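Local coordinates for protein salt-tolerant glutaminase (Micrococcus luteus, PDB 3AGD) that probably hydrolyses L-glutamine to L-glutamate and ammonium, as a salt-tolerant member of the glutaminase family, at residues E23-I28 with P280-V285. Sequence-based numbering, arbitrary orientation.
Sequences ETAQYI and PRLDEV
Two peptide carbonyls, of Leu282 and Glu23, each take an N-H from the other loop. The carbonyl of Leu282 is met in its own plane, on a lone pair, and Glu23 N lies 3.2 Å from Leu282 O. The carbonyl of Glu23 is approached differently. Leu282 N sits above its plane, 57° out of it, yet the N-H points almost straight at Glu23 O over 2.8 Å. CB of Leu282 lies against the same oxygen, 3.6 Å from Glu23 O. The two bonds close one antiparallel hydrogen-bonded pair, a single bridge between two loops. Within 23-28, and not across the contact, CG1 of Ile28 lies over one face of the Tyr27 ring, offset toward the rim.

Arg281 runs alongside the Glu23 backbone. Its CG lies beside its own backbone N (chi1 -73°), and Arg281 CG comes within 3.7 Å of Glu23 CA. The chain is extended from there to NE. A water accepts from NE and, weakly, from Thr24 N; NH1 bonds to Asn20 O.

One loop follows helix 4-16 and leads to helix 29-32. The other leads to helix 289-301. The contact thus ties an early part of the glutaminase domain, whose clan is that of the beta-lactamases, to the loop after 273-278, the middle strand of the five-stranded antiparallel sheet.

The Thr24 and Pro280 side chains cross at an angle, with Thr24 CG2 4.0 Å from Pro280 CB. OG1 of Thr24 turns elsewhere, to Ala32 O. A second water bridges the loops: it accepts from Ala25 N and donates to Pro280 O. The branch CD1 of Leu282 reaches Ala25, with Ala25 CB 4.1 Å from Leu282 CD1. Leu282 also lies next to Val261, which binds L-glutamate in another structure of this protein.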
ATOM      1  N   GLU A  23      27.590  -0.187  17.211  1.00 26.33           N
ATOM      2  CA  GLU A  23      28.489   0.916  17.497  1.00 23.83           C
ATOM      3  C   GLU A  23      28.169   2.077  16.580  1.00 21.25           C
ATOM      4  O   GLU A  23      27.604   1.896  15.506  1.00 18.56           O
ATOM      5  CB  GLU A  23      29.951   0.492  17.308  1.00 24.96           C
ATOM      6  CG  GLU A  23      30.294   0.055  15.903  1.00 33.68           C
ATOM      7  CD  GLU A  23      31.782  -0.196  15.700  1.00 40.64           C
ATOM      8  OE1 GLU A  23      32.155  -0.645  14.595  1.00 44.04           O
ATOM      9  OE2 GLU A  23      32.576   0.057  16.634  1.00 40.55           O
ATOM     10  N   THR A  24      28.529   3.273  17.020  1.00 24.62           N
ATOM     11  CA  THR A  24      28.292   4.478  16.245  1.00 25.70           C
ATOM     12  C   THR A  24      29.136   4.460  14.969  1.00 26.13           C
ATOM     13  O   THR A  24      30.073   3.668  14.847  1.00 24.45           O
ATOM     14  CB  THR A  24      28.655   5.714  17.076  1.00 25.29           C
ATOM     15  OG1 THR A  24      30.004   5.586  17.544  1.00 28.60           O
ATOM     16  CG2 THR A  24      27.725   5.840  18.276  1.00 21.43           C
ATOM     17  N   ALA A  25      28.796   5.328  14.019  1.00 27.90           N
ATOM     18  CA  ALA A  25      29.537   5.415  12.764  1.00 26.63           C
ATOM     19  C   ALA A  25      30.989   5.760  13.094  1.00 29.66           C
ATOM     20  O   ALA A  25      31.267   6.825  13.637  1.00 32.03           O
ATOM     21  CB  ALA A  25      28.926   6.491  11.871  1.00 22.36           C
ATOM     22  N   GLN A  26      31.909   4.862  12.762  1.00 31.93           N
ATOM     23  CA  GLN A  26      33.326   5.070  13.058  1.00 36.45           C
ATOM     24  C   GLN A  26      34.107   5.875  12.019  1.00 40.53           C
ATOM     25  O   GLN A  26      35.263   6.225  12.261  1.00 41.98           O
ATOM     26  CB  GLN A  26      34.027   3.721  13.236  1.00 37.71           C
ATOM     27  CG  GLN A  26      33.494   2.846  14.356  1.00 38.32           C
ATOM     28  CD  GLN A  26      33.690   3.462  15.724  1.00 41.43           C
ATOM     29  OE1 GLN A  26      32.849   4.219  16.205  1.00 40.64           O
ATOM     30  NE2 GLN A  26      34.816   3.149  16.356  1.00 45.71           N
ATOM     31  N   TYR A  27      33.493   6.174  10.878  1.00 42.18           N
ATOM     32  CA  TYR A  27      34.189   6.899   9.815  1.00 42.38           C
ATOM     33  C   TYR A  27      34.593   8.337  10.155  1.00 43.08           C
ATOM     34  O   TYR A  27      35.548   8.864   9.583  1.00 40.92           O
ATOM     35  CB  TYR A  27      33.364   6.849   8.524  1.00 43.40           C
ATOM     36  CG  TYR A  27      32.293   7.905   8.382  1.00 46.08           C
ATOM     37  CD1 TYR A  27      32.587   9.153   7.835  1.00 44.05           C
ATOM     38  CD2 TYR A  27      30.973   7.641   8.747  1.00 48.29           C
ATOM     39  CE1 TYR A  27      31.596  10.112   7.645  1.00 43.85           C
ATOM     40  CE2 TYR A  27      29.973   8.597   8.563  1.00 47.73           C
ATOM     41  CZ  TYR A  27      30.292   9.828   8.009  1.00 44.48           C
ATOM     42  OH  TYR A  27      29.310  10.768   7.804  1.00 44.69           O
ATOM     43  N   ILE A  28      33.873   8.972  11.076  1.00 44.32           N
ATOM     44  CA  ILE A  28      34.209  10.329  11.501  1.00 44.20           C
ATOM     45  C   ILE A  28      34.021  10.464  13.002  1.00 46.70           C
ATOM     46  O   ILE A  28      33.017  10.016  13.557  1.00 48.72           O
ATOM     47  CB  ILE A  28      33.347  11.404  10.814  1.00 45.83           C
ATOM     48  CG1 ILE A  28      31.875  10.989  10.835  1.00 43.12           C
ATOM     49  CG2 ILE A  28      33.878  11.673   9.415  1.00 46.78           C
ATOM     50  CD1 ILE A  28      30.942  12.071  10.348  1.00 40.43           C
ATOM     51  N   PRO A 280      21.773   6.352  17.961  1.00 20.20           N
ATOM     52  CA  PRO A 280      23.148   6.397  17.451  1.00 19.25           C
ATOM     53  C   PRO A 280      23.814   5.112  16.955  1.00 21.35           C
ATOM     54  O   PRO A 280      24.297   5.063  15.827  1.00 24.62           O
ATOM     55  CB  PRO A 280      23.916   7.029  18.606  1.00 22.38           C
ATOM     56  CG  PRO A 280      22.912   7.972  19.184  1.00 22.21           C
ATOM     57  CD  PRO A 280      21.672   7.111  19.223  1.00 20.12           C
ATOM     58  N   ARG A 281      23.847   4.074  17.781  1.00 20.69           N
ATOM     59  CA  ARG A 281      24.515   2.845  17.376  1.00 23.60           C
ATOM     60  C   ARG A 281      23.901   2.109  16.194  1.00 24.63           C
ATOM     61  O   ARG A 281      22.685   1.927  16.108  1.00 23.16           O
ATOM     62  CB  ARG A 281      24.675   1.915  18.578  1.00 20.79           C
ATOM     63  CG  ARG A 281      25.744   2.420  19.523  1.00 22.81           C
ATOM     64  CD  ARG A 281      25.912   1.548  20.754  1.00 28.46           C
ATOM     65  NE  ARG A 281      27.030   2.019  21.568  1.00 29.71           N
ATOM     66  CZ  ARG A 281      27.265   1.630  22.816  1.00 27.78           C
ATOM     67  NH1 ARG A 281      26.459   0.758  23.401  1.00 24.40           N
ATOM     68  NH2 ARG A 281      28.297   2.129  23.481  1.00 30.05           N
ATOM     69  N   LEU A 282      24.778   1.684  15.290  1.00 23.72           N
ATOM     70  CA  LEU A 282      24.386   0.992  14.070  1.00 24.97           C
ATOM     71  C   LEU A 282      24.654  -0.512  14.112  1.00 25.14           C
ATOM     72  O   LEU A 282      25.532  -0.980  14.832  1.00 23.65           O
ATOM     73  CB  LEU A 282      25.143   1.592  12.883  1.00 24.31           C
ATOM     74  CG  LEU A 282      25.234   3.123  12.802  1.00 24.68           C
ATOM     75  CD1 LEU A 282      26.153   3.514  11.657  1.00 20.88           C
ATOM     76  CD2 LEU A 282      23.848   3.729  12.611  1.00 20.67           C
ATOM     77  N   ASP A 283      23.883  -1.262  13.330  1.00 26.31           N
ATOM     78  CA  ASP A 283      24.072  -2.694  13.255  1.00 28.06           C
ATOM     79  C   ASP A 283      25.149  -2.955  12.210  1.00 29.54           C
ATOM     80  O   ASP A 283      25.768  -2.033  11.685  1.00 26.68           O
ATOM     81  CB  ASP A 283      22.769  -3.406  12.873  1.00 26.85           C
ATOM     82  CG  ASP A 283      22.089  -2.785  11.664  1.00 27.85           C
ATOM     83  OD1 ASP A 283      22.797  -2.344  10.737  1.00 28.52           O
ATOM     84  OD2 ASP A 283      20.839  -2.753  11.636  1.00 27.21           O
ATOM     85  N   GLU A 284      25.379  -4.200  11.876  1.00 28.12           N
ATOM     86  CA  GLU A 284      26.438  -4.438  10.917  1.00 32.83           C
ATOM     87  C   GLU A 284      26.191  -3.980   9.487  1.00 32.73           C
ATOM     88  O   GLU A 284      27.124  -3.812   8.715  1.00 31.90           O
ATOM     89  CB  GLU A 284      26.854  -5.893  10.964  1.00 40.86           C
ATOM     90  CG  GLU A 284      27.676  -6.223  12.207  1.00 72.03           C
ATOM     91  CD  GLU A 284      28.216  -7.639  12.195  1.00 83.93           C
ATOM     92  OE1 GLU A 284      27.402  -8.588  12.222  1.00 87.51           O
ATOM     93  OE2 GLU A 284      29.456  -7.804  12.157  1.00 89.13           O
ATOM     94  N   VAL A 285      24.961  -3.802   9.091  1.00 34.87           N
ATOM     95  CA  VAL A 285      24.786  -3.279   7.750  1.00 33.38           C
ATOM     96  C   VAL A 285      24.812  -1.738   7.725  1.00 30.96           C
ATOM     97  O   VAL A 285      24.665  -1.130   6.664  1.00 32.66           O
ATOM     98  CB  VAL A 285      23.484  -3.771   7.124  1.00 34.07           C
ATOM     99  CG1 VAL A 285      23.548  -5.276   6.935  1.00 35.26           C
ATOM    100  CG2 VAL A 285      22.305  -3.400   8.006  1.00 32.14           C
TER
HETATM  101  O   HOH W   1      29.674   2.921  20.251  1.00 18.83           O
HETATM  102  O   HOH W   2      25.982   6.506  14.684  1.00 14.06           O